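Local coordinates for ribulose bisphosphate carboxylase (Hyperthermus butylicus DSM 5456, PDB 6HUN), which probably catalyses the magnesium-dependent carboxylation of ribulose 1,5-bisphosphate to two molecules of 3-phosphoglycerate, as a type III Rubisco in archaeal AMP degradation, at residues V107-F118 with V140-F150; V324-P332 with V344-R352. All blocks are in the same frame, centred on the assembly; numbering follows the deposited sequence.

Contact 1 of 2, residues V107-F118 with V140-F150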
loop_
_atom_site.group_PDB
_atom_site.type_symbol
_atom_site.label_atom_id
_atom_site.label_comp_id
_atom_site.label_asym_id
_atom_site.label_seq_id
_atom_site.Cartn_x
_atom_site.Cartn_y
_atom_site.Cartn_z
ATOM N N VAL A 107 -17.177 -10.018 14.020
ATOM C CA VAL A 107 -17.370 -9.161 12.838
ATOM C C VAL A 107 -17.623 -7.704 13.221
ATOM O O VAL A 107 -17.377 -6.791 12.421
ATOM C CB VAL A 107 -18.507 -9.700 11.942
ATOM C CG1 VAL A 107 -18.789 -8.751 10.800
ATOM C CG2 VAL A 107 -18.121 -11.011 11.310
ATOM N N GLU A 108 -18.084 -7.451 14.442
ATOM C CA GLU A 108 -18.295 -6.086 14.907
ATOM C C GLU A 108 -16.995 -5.287 15.024
ATOM O O GLU A 108 -17.052 -4.068 15.225
ATOM C CB GLU A 108 -19.020 -6.112 16.265
ATOM C CG GLU A 108 -20.430 -6.669 16.212
ATOM C CD GLU A 108 -20.496 -8.193 16.101
ATOM O OE1 GLU A 108 -21.608 -8.712 15.807
ATOM O OE2 GLU A 108 -19.456 -8.877 16.294
ATOM N N LEU A 109 -15.831 -5.932 14.910
ATOM C CA LEU A 109 -14.590 -5.149 14.872
ATOM C C LEU A 109 -14.465 -4.303 13.607
ATOM O O LEU A 109 -13.655 -3.355 13.574
ATOM C CB LEU A 109 -13.379 -6.073 14.952
ATOM C CG LEU A 109 -12.966 -6.733 16.264
ATOM C CD1 LEU A 109 -11.854 -7.723 16.004
ATOM C CD2 LEU A 109 -12.527 -5.670 17.322
ATOM N N PHE A 110 -15.134 -4.694 12.511
ATOM C CA PHE A 110 -14.827 -4.156 11.180
ATOM C C PHE A 110 -15.916 -3.186 10.716
ATOM O O PHE A 110 -17.105 -3.429 10.934
ATOM C CB PHE A 110 -14.639 -5.328 10.191
ATOM C CG PHE A 110 -13.599 -6.334 10.679
ATOM C CD1 PHE A 110 -12.236 -6.033 10.602
ATOM C CD2 PHE A 110 -13.980 -7.563 11.225
ATOM C CE1 PHE A 110 -11.277 -6.938 11.053
ATOM C CE2 PHE A 110 -13.051 -8.463 11.692
ATOM C CZ PHE A 110 -11.693 -8.180 11.588
ATOM N N GLU A 111 -15.518 -2.076 10.086
ATOM C CA GLU A 111 -16.504 -1.200 9.475
ATOM C C GLU A 111 -17.015 -1.833 8.183
ATOM O O GLU A 111 -16.232 -2.358 7.370
ATOM C CB GLU A 111 -15.933 0.177 9.172
ATOM C CG GLU A 111 -17.044 1.105 8.625
ATOM C CD GLU A 111 -16.563 2.512 8.241
ATOM O OE1 GLU A 111 -15.564 2.990 8.788
ATOM O OE2 GLU A 111 -17.257 3.169 7.416
ATOM N N GLU A 112 -18.329 -1.747 7.967
ATOM C CA GLU A 112 -18.916 -2.363 6.783
ATOM C C GLU A 112 -18.298 -1.814 5.517
ATOM O O GLU A 112 -18.238 -0.600 5.326
ATOM C CB GLU A 112 -20.427 -2.031 6.719
ATOM C CG GLU A 112 -21.232 -2.552 7.809
ATOM C CD GLU A 112 -21.359 -1.615 9.049
ATOM O OE1 GLU A 112 -22.490 -1.623 9.612
ATOM O OE2 GLU A 112 -20.354 -0.952 9.496
ATOM N N GLY A 113 -18.011 -2.714 4.566
ATOM C CA GLY A 113 -17.572 -2.303 3.242
ATOM C C GLY A 113 -16.250 -1.558 3.157
ATOM O O GLY A 113 -16.008 -0.889 2.149
ATOM N N SER A 114 -15.398 -1.588 4.192
ATOM C CA SER A 114 -14.175 -0.751 4.185
ATOM C C SER A 114 -12.926 -1.623 4.118
ATOM O O SER A 114 -12.486 -2.132 5.151
ATOM C CB SER A 114 -14.116 0.131 5.429
ATOM O OG SER A 114 -12.865 0.860 5.472
ATOM N N ILE A 115 -12.239 -1.717 2.966
ATOM C CA ILE A 115 -10.955 -2.419 2.946
ATOM C C ILE A 115 -9.924 -1.692 3.801
ATOM O O ILE A 115 -9.127 -2.367 4.487
ATOM C CB ILE A 115 -10.485 -2.633 1.498
ATOM C CG1 ILE A 115 -11.513 -3.436 0.695
ATOM C CG2 ILE A 115 -9.108 -3.315 1.502
ATOM C CD1 ILE A 115 -11.549 -4.911 1.066
ATOM N N PRO A 116 -9.835 -0.359 3.788
ATOM C CA PRO A 116 -8.872 0.297 4.672
ATOM C C PRO A 116 -9.043 -0.078 6.123
ATOM O O PRO A 116 -8.027 -0.256 6.816
ATOM C CB PRO A 116 -9.146 1.792 4.444
ATOM C CG PRO A 116 -9.588 1.804 2.970
ATOM C CD PRO A 116 -10.508 0.621 2.906
ATOM N N ASN A 117 -10.268 -0.168 6.609
ATOM C CA ASN A 117 -10.386 -0.465 8.051
ATOM C C ASN A 117 -9.982 -1.916 8.317
ATOM O O ASN A 117 -9.341 -2.219 9.322
ATOM C CB ASN A 117 -11.798 -0.229 8.538
ATOM C CG ASN A 117 -11.954 -0.551 10.023
ATOM O OD1 ASN A 117 -12.776 -1.407 10.396
ATOM N ND2 ASN A 117 -11.208 0.168 10.875
ATOM N N PHE A 118 -10.325 -2.811 7.403
ATOM C CA PHE A 118 -9.902 -4.205 7.535
ATOM C C PHE A 118 -8.407 -4.302 7.594
ATOM O O PHE A 118 -7.831 -4.916 8.510
ATOM C CB PHE A 118 -10.438 -5.059 6.345
ATOM C CG PHE A 118 -9.748 -6.382 6.255
ATOM C CD1 PHE A 118 -10.190 -7.419 7.066
ATOM C CD2 PHE A 118 -8.632 -6.560 5.456
ATOM C CE1 PHE A 118 -9.542 -8.622 7.054
ATOM C CE2 PHE A 118 -7.955 -7.785 5.432
ATOM C CZ PHE A 118 -8.408 -8.802 6.261
ATOM N N VAL A 140 -7.617 -15.126 4.922
ATOM C CA VAL A 140 -8.635 -14.625 5.857
ATOM C C VAL A 140 -9.941 -15.115 5.313
ATOM O O VAL A 140 -10.197 -14.956 4.116
ATOM C CB VAL A 140 -8.638 -13.082 5.972
ATOM C CG1 VAL A 140 -9.768 -12.626 6.912
ATOM C CG2 VAL A 140 -7.309 -12.596 6.567
ATOM N N TYR A 141 -10.741 -15.723 6.205
ATOM C CA TYR A 141 -12.078 -16.183 5.887
ATOM C C TYR A 141 -13.023 -15.059 6.248
ATOM O O TYR A 141 -12.983 -14.551 7.386
ATOM C CB TYR A 141 -12.424 -17.415 6.706
ATOM C CG TYR A 141 -13.945 -17.592 6.835
ATOM C CD1 TYR A 141 -14.666 -18.090 5.773
ATOM C CD2 TYR A 141 -14.624 -17.214 7.980
ATOM C CE1 TYR A 141 -16.076 -18.288 5.850
ATOM C CE2 TYR A 141 -16.077 -17.383 8.081
ATOM C CZ TYR A 141 -16.755 -17.913 6.989
ATOM O OH TYR A 141 -18.123 -18.105 6.997
ATOM N N PHE A 142 -13.856 -14.670 5.283
ATOM C CA PHE A 142 -14.843 -13.619 5.474
ATOM C C PHE A 142 -16.218 -14.262 5.591
ATOM O O PHE A 142 -16.626 -14.957 4.653
ATOM C CB PHE A 142 -14.821 -12.629 4.321
ATOM C CG PHE A 142 -13.526 -11.882 4.234
ATOM C CD1 PHE A 142 -13.256 -10.891 5.156
ATOM C CD2 PHE A 142 -12.576 -12.233 3.334
ATOM C CE1 PHE A 142 -12.035 -10.204 5.117
ATOM C CE2 PHE A 142 -11.354 -11.519 3.267
ATOM C CZ PHE A 142 -11.102 -10.536 4.169
ATOM N N PRO A 143 -16.949 -14.071 6.690
ATOM C CA PRO A 143 -18.332 -14.669 6.780
ATOM C C PRO A 143 -19.315 -13.913 5.914
ATOM O O PRO A 143 -19.091 -12.745 5.573
ATOM C CB PRO A 143 -18.687 -14.533 8.261
ATOM C CG PRO A 143 -17.918 -13.374 8.749
ATOM C CD PRO A 143 -16.587 -13.353 7.933
ATOM N N PRO A 144 -20.464 -14.542 5.563
ATOM C CA PRO A 144 -21.385 -13.913 4.615
ATOM C C PRO A 144 -21.821 -12.522 5.008
ATOM O O PRO A 144 -22.009 -11.681 4.136
ATOM C CB PRO A 144 -22.595 -14.891 4.603
ATOM C CG PRO A 144 -22.019 -16.189 4.947
ATOM C CD PRO A 144 -20.824 -15.934 5.864
ATOM N N SER A 145 -22.052 -12.260 6.290
ATOM C CA SER A 145 -22.637 -10.984 6.679
ATOM C C SER A 145 -21.636 -9.858 6.511
ATOM O O SER A 145 -22.008 -8.701 6.292
ATOM C CB SER A 145 -23.122 -11.064 8.121
ATOM O OG SER A 145 -22.014 -11.412 8.938
ATOM N N TYR A 146 -20.359 -10.187 6.589
ATOM C CA TYR A 146 -19.359 -9.177 6.339
ATOM C C TYR A 146 -19.003 -9.120 4.856
ATOM O O TYR A 146 -18.866 -8.023 4.290
ATOM C CB TYR A 146 -18.160 -9.509 7.205
ATOM C CG TYR A 146 -17.006 -8.501 7.113
ATOM C CD1 TYR A 146 -17.209 -7.129 7.249
ATOM C CD2 TYR A 146 -15.737 -8.953 6.887
ATOM C CE1 TYR A 146 -16.113 -6.217 7.169
ATOM C CE2 TYR A 146 -14.649 -8.062 6.798
ATOM C CZ TYR A 146 -14.840 -6.726 6.944
ATOM O OH TYR A 146 -13.713 -5.926 6.841
ATOM N N LEU A 147 -18.866 -10.295 4.223
ATOM C CA LEU A 147 -18.486 -10.353 2.811
ATOM C C LEU A 147 -19.505 -9.615 1.951
ATOM O O LEU A 147 -19.136 -8.882 1.034
ATOM C CB LEU A 147 -18.327 -11.813 2.367
ATOM C CG LEU A 147 -17.882 -12.059 0.936
ATOM C CD1 LEU A 147 -16.482 -11.460 0.742
ATOM C CD2 LEU A 147 -17.829 -13.519 0.583
ATOM N N GLU A 148 -20.798 -9.725 2.284
ATOM C CA GLU A 148 -21.768 -9.030 1.451
ATOM C C GLU A 148 -21.792 -7.518 1.638
ATOM O O GLU A 148 -22.541 -6.859 0.916
ATOM C CB GLU A 148 -23.179 -9.618 1.689
ATOM C CG GLU A 148 -23.771 -9.374 3.074
ATOM C CD GLU A 148 -25.101 -10.157 3.289
ATOM O OE1 GLU A 148 -25.316 -11.199 2.618
ATOM O OE2 GLU A 148 -25.944 -9.722 4.115
ATOM N N THR A 149 -21.009 -6.899 2.547
ATOM C CA THR A 149 -20.954 -5.448 2.548
ATOM C C THR A 149 -20.045 -4.888 1.452
ATOM O O THR A 149 -19.942 -3.660 1.298
ATOM C CB THR A 149 -20.520 -4.948 3.944
ATOM O OG1 THR A 149 -19.152 -5.283 4.238
ATOM C CG2 THR A 149 -21.414 -5.570 5.007
ATOM N N PHE A 150 -19.362 -5.764 0.697
ATOM C CA PHE A 150 -18.477 -5.382 -0.377
ATOM C C PHE A 150 -19.158 -5.666 -1.721
ATOM O O PHE A 150 -19.999 -6.575 -1.811
ATOM C CB PHE A 150 -17.177 -6.174 -0.278
ATOM C CG PHE A 150 -16.411 -5.861 0.959
ATOM C CD1 PHE A 150 -15.468 -4.816 0.940
ATOM C CD2 PHE A 150 -16.598 -6.589 2.116
ATOM C CE1 PHE A 150 -14.759 -4.456 2.096
ATOM C CE2 PHE A 150 -15.872 -6.238 3.305
ATOM C CZ PHE A 150 -14.940 -5.192 3.275
HETATM O O HOH W 1 -13.754 -3.413 7.307
#
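Tyr146 pushes its ring into the bend of 107-118, where Phe110, Phe118 and a bound water receive it. CG lies opposite the backbone N (chi1 -178°), which carries the ring away from its own short helix. Phe110 CD2 sits over one face of this ring, and Phe110 CB lies 3.5 Å from Tyr146 CE1. Tyr146 OH donates a hydrogen bond to the water oxygen, 2.6 Å away. That water donates to Glu111 O and Ser114 O, so one molecule ties the turn to the tyrosine. Phe142 points its ring edge at the face of Phe118 in an offset edge-to-face pair, centroids 5.3 Å apart with planes at 61°. Val140 CG2 meets the edge of Phe118. Gly113 CA lies over the face of Phe150 in a CH-pi contact, and Ile115 CD1 reaches Phe150 CE1 at 3.4 Å. Val107 CG2 meets Pro143 CG at a tight 3.5 Å. On the buried side, Glu111 forms a salt bridge with Arg254 of the second subunit. Ser114 caps helix 115-122 by accepting from Asn117 N.

The outer side is looser. There Thr149 OG1 accepts from Gly113 N at 2.8 Å and donates to Tyr146 O, while its methyl CG2 only brushes Glu112, whose carboxylate end leads away. A valine here would probably leave Gly113 N without this acceptor and Tyr146 O without one of its donors. The whole is an aromatic core between the end of strand 132-141, the short helix after it and helix 115-122, in the N-terminal domain of the Rubisco large chain.

Contact 2 of 2, residues V324-P332 with V344-R352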
loop_
_atom_site.group_PDB
_atom_site.type_symbol
_atom_site.label_atom_id
_atom_site.label_comp_id
_atom_site.label_asym_id
_atom_site.label_seq_id
_atom_site.Cartn_x
_atom_site.Cartn_y
_atom_site.Cartn_z
ATOM N N VAL A 324 -12.269 -5.459 -8.506
ATOM C CA VAL A 324 -11.673 -5.602 -9.845
ATOM C C VAL A 324 -12.451 -6.643 -10.639
ATOM O O VAL A 324 -13.057 -7.576 -10.083
ATOM C CB VAL A 324 -10.169 -5.948 -9.773
ATOM C CG1 VAL A 324 -9.424 -4.923 -8.807
ATOM C CG2 VAL A 324 -9.976 -7.334 -9.307
ATOM N N ASP A 325 -12.467 -6.468 -11.963
ATOM C CA ASP A 325 -12.994 -7.507 -12.844
ATOM C C ASP A 325 -11.901 -8.392 -13.411
ATOM O O ASP A 325 -12.201 -9.497 -13.912
ATOM C CB ASP A 325 -13.734 -6.897 -14.010
ATOM C CG ASP A 325 -14.950 -6.103 -13.549
ATOM O OD1 ASP A 325 -15.928 -6.744 -13.157
ATOM O OD2 ASP A 325 -14.847 -4.868 -13.489
ATOM N N HIS A 326 -10.642 -7.931 -13.377
ATOM C CA HIS A 326 -9.519 -8.713 -13.862
ATOM C C HIS A 326 -8.355 -8.536 -12.888
ATOM O O HIS A 326 -8.143 -7.446 -12.365
ATOM C CB HIS A 326 -8.928 -8.288 -15.218
ATOM C CG HIS A 326 -9.885 -7.830 -16.264
ATOM N ND1 HIS A 326 -9.481 -6.965 -17.262
ATOM C CD2 HIS A 326 -11.162 -8.168 -16.549
ATOM C CE1 HIS A 326 -10.479 -6.791 -18.124
ATOM N NE2 HIS A 326 -11.512 -7.503 -17.708
ATOM N N VAL A 327 -7.548 -9.579 -12.696
ATOM C CA VAL A 327 -6.378 -9.379 -11.800
ATOM C C VAL A 327 -5.296 -10.392 -12.168
ATOM O O VAL A 327 -5.579 -11.529 -12.566
ATOM C CB VAL A 327 -6.761 -9.480 -10.300
ATOM C CG1 VAL A 327 -6.943 -10.912 -9.877
ATOM C CG2 VAL A 327 -5.582 -8.870 -9.398
ATOM N N HIS A 328 -4.049 -9.974 -12.067
ATOM C CA HIS A 328 -2.962 -10.859 -12.468
ATOM C C HIS A 328 -2.687 -11.831 -11.315
ATOM O O HIS A 328 -2.575 -11.406 -10.160
ATOM C CB HIS A 328 -1.725 -10.004 -12.777
ATOM C CG HIS A 328 -0.671 -10.700 -13.560
ATOM N ND1 HIS A 328 0.019 -11.788 -13.079
ATOM C CD2 HIS A 328 -0.168 -10.447 -14.792
ATOM C CE1 HIS A 328 0.893 -12.197 -13.985
ATOM N NE2 HIS A 328 0.806 -11.395 -15.032
ATOM N N VAL A 329 -2.569 -13.107 -11.636
ATOM C CA VAL A 329 -2.384 -14.169 -10.657
ATOM C C VAL A 329 -0.963 -14.692 -10.633
ATOM O O VAL A 329 -0.679 -15.691 -9.925
ATOM C CB VAL A 329 -3.348 -15.350 -10.923
ATOM C CG1 VAL A 329 -4.752 -14.930 -10.636
ATOM C CG2 VAL A 329 -3.252 -15.853 -12.345
ATOM N N GLY A 330 -0.069 -14.106 -11.406
ATOM C CA GLY A 330 1.279 -14.642 -11.422
ATOM C C GLY A 330 1.402 -15.866 -12.303
ATOM O O GLY A 330 0.423 -16.444 -12.766
ATOM N N THR A 331 2.680 -16.292 -12.511
ATOM C CA THR A 331 3.081 -16.986 -13.730
ATOM C C THR A 331 3.195 -18.504 -13.540
ATOM O O THR A 331 3.924 -18.958 -12.635
ATOM C CB THR A 331 4.409 -16.400 -14.185
ATOM O OG1 THR A 331 5.308 -16.402 -13.066
ATOM C CG2 THR A 331 4.203 -14.943 -14.611
ATOM N N PRO A 332 2.523 -19.322 -14.392
ATOM C CA PRO A 332 2.422 -20.796 -14.313
ATOM C C PRO A 332 3.397 -21.565 -15.206
ATOM O O PRO A 332 3.391 -22.805 -15.201
ATOM C CB PRO A 332 0.992 -21.061 -14.786
ATOM C CG PRO A 332 0.773 -19.981 -15.832
ATOM C CD PRO A 332 1.591 -18.767 -15.398
ATOM N N VAL A 344 -0.110 -20.696 -8.166
ATOM C CA VAL A 344 -0.800 -19.948 -9.215
ATOM C C VAL A 344 -2.171 -20.553 -9.460
ATOM O O VAL A 344 -3.151 -19.824 -9.739
ATOM C CB VAL A 344 0.032 -19.903 -10.513
ATOM C CG1 VAL A 344 -0.816 -19.377 -11.712
ATOM C CG2 VAL A 344 1.256 -19.028 -10.291
ATOM N N LEU A 345 -2.267 -21.889 -9.356
ATOM C CA LEU A 345 -3.562 -22.547 -9.561
ATOM C C LEU A 345 -4.523 -22.231 -8.418
ATOM O O LEU A 345 -5.724 -22.065 -8.646
ATOM C CB LEU A 345 -3.415 -24.071 -9.737
ATOM C CG LEU A 345 -3.215 -24.591 -11.165
ATOM C CD1 LEU A 345 -2.255 -23.680 -11.943
ATOM C CD2 LEU A 345 -2.675 -26.019 -11.148
ATOM N N GLU A 346 -4.019 -22.116 -7.179
ATOM C CA GLU A 346 -4.880 -21.690 -6.075
ATOM C C GLU A 346 -5.338 -20.244 -6.245
ATOM O O GLU A 346 -6.500 -19.921 -5.939
ATOM C CB GLU A 346 -4.149 -21.908 -4.723
ATOM C CG GLU A 346 -3.985 -23.422 -4.444
ATOM C CD GLU A 346 -5.312 -24.253 -4.555
ATOM O OE1 GLU A 346 -6.177 -24.079 -3.681
ATOM O OE2 GLU A 346 -5.522 -25.089 -5.499
ATOM N N HIS A 347 -4.451 -19.356 -6.729
ATOM C CA HIS A 347 -4.846 -17.974 -7.053
ATOM C C HIS A 347 -5.994 -17.923 -8.052
ATOM O O HIS A 347 -6.905 -17.100 -7.919
ATOM C CB HIS A 347 -3.723 -17.187 -7.687
ATOM C CG HIS A 347 -2.543 -16.953 -6.806
ATOM N ND1 HIS A 347 -1.370 -16.411 -7.290
ATOM C CD2 HIS A 347 -2.344 -17.198 -5.487
ATOM C CE1 HIS A 347 -0.498 -16.329 -6.296
ATOM N NE2 HIS A 347 -1.061 -16.806 -5.194
ATOM N N THR A 348 -5.887 -18.692 -9.134
ATOM C CA THR A 348 -6.989 -18.680 -10.112
ATOM C C THR A 348 -8.258 -19.224 -9.477
ATOM O O THR A 348 -9.351 -18.685 -9.697
ATOM C CB THR A 348 -6.658 -19.522 -11.375
ATOM O OG1 THR A 348 -6.720 -20.913 -11.055
ATOM C CG2 THR A 348 -5.279 -19.154 -11.945
ATOM N N ARG A 349 -8.132 -20.257 -8.631
ATOM C CA ARG A 349 -9.349 -20.782 -8.020
ATOM C C ARG A 349 -9.995 -19.764 -7.107
ATOM O O ARG A 349 -11.217 -19.600 -7.129
ATOM C CB ARG A 349 -9.094 -22.076 -7.228
ATOM C CG ARG A 349 -8.782 -23.305 -8.048
ATOM C CD ARG A 349 -8.481 -24.492 -7.095
ATOM N NE ARG A 349 -9.695 -24.847 -6.357
ATOM C CZ ARG A 349 -9.762 -25.209 -5.072
ATOM N NH1 ARG A 349 -10.954 -25.492 -4.545
ATOM N NH2 ARG A 349 -8.665 -25.301 -4.316
ATOM N N ILE A 350 -9.202 -19.050 -6.308
ATOM C CA ILE A 350 -9.852 -18.144 -5.354
ATOM C C ILE A 350 -10.514 -16.937 -6.055
ATOM O O ILE A 350 -11.496 -16.396 -5.546
ATOM C CB ILE A 350 -8.868 -17.688 -4.257
ATOM C CG1 ILE A 350 -9.652 -17.026 -3.076
ATOM C CG2 ILE A 350 -7.772 -16.668 -4.792
ATOM C CD1 ILE A 350 -10.620 -18.031 -2.360
ATOM N N VAL A 351 -10.028 -16.498 -7.216
ATOM C CA VAL A 351 -10.674 -15.368 -7.883
ATOM C C VAL A 351 -11.806 -15.794 -8.817
ATOM O O VAL A 351 -12.676 -14.956 -9.134
ATOM C CB VAL A 351 -9.661 -14.474 -8.647
ATOM C CG1 VAL A 351 -8.513 -14.016 -7.703
ATOM C CG2 VAL A 351 -9.060 -15.198 -9.861
ATOM N N ARG A 352 -11.856 -17.082 -9.262
ATOM C CA ARG A 352 -12.897 -17.462 -10.215
ATOM C C ARG A 352 -14.034 -18.244 -9.586
ATOM O O ARG A 352 -15.125 -18.271 -10.159
ATOM C CB ARG A 352 -12.341 -18.334 -11.350
ATOM C CG ARG A 352 -11.388 -17.589 -12.228
ATOM C CD ARG A 352 -11.344 -18.408 -13.557
ATOM N NE ARG A 352 -10.822 -19.768 -13.369
ATOM C CZ ARG A 352 -9.950 -20.343 -14.205
ATOM N NH1 ARG A 352 -9.471 -19.648 -15.218
ATOM N NH2 ARG A 352 -9.504 -21.578 -14.007
#
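His347 and Val329 pass each other in opposite directions, with Val329 CB 3.7 Å from His347 CB. The imidazole turns its edge to the backbone of Val329. His347 ND1 donates to Val329 O at 2.8 Å, and the N-H points almost straight at the oxygen (172°). The oxygen lies nearly in the ring plane, but the donor is tilted 31° from the carbonyl plane. This bond probably restrains rotation of the ring. Val329 sends its two methyls different ways. CG1 leans on His347 CB, while CG2 crosses to the methyl CG2 of Thr348 at about a right angle. Further along the helix, Val327 CG1 meets Val351 CG1 obliquely at 4.1 Å.

This is the sixth strand of the TIM barrel, 326-328, packed against the helix that follows it, 339-352, in a beta-alpha unit. The strand leads into the predicted substrate site through His328. Its ND1 accepts from Gly330 N, and its NE2 is hydrogen-bonded to Ser381.

At the other end of the contact, Val344 spreads its methyls against residues 330-332. Val344 CG1 sits 3.4 Å from Gly330 O and also touches Pro332 CB, while Val344 CG2 lies 3.6 Å from Thr331 O. Gly330 O is buried here without a polar partner. The backbone of Gly330 would jam a side chain against the carbonyl of Val329. Met396 of helix 389-396 packs on Val329, Pro332 and Thr348.

Overall arrangement
Contact 1 comes first along the chain and closes before contact 2 opens. Their centres are 21 Å apart, and their nearest atoms are about 7 Å apart without touching. Contact 1 belongs to the N-terminal domain, at the end of strand 132-141 of its mixed sheet. Contact 2 joins barrel strand 326-328 to helix 339-352 in the catalytic domain, close to the predicted substrate site. Helix 312-322 lies between them and packs on both: Met321 and Leu318 face contact 1, and Met312 and Ala316 face contact 2. Contact 1 also meets the second subunit, whereas contact 2 is covered within its own chain. The N-terminal domain is thus linked through a barrel helix to the catalytic core.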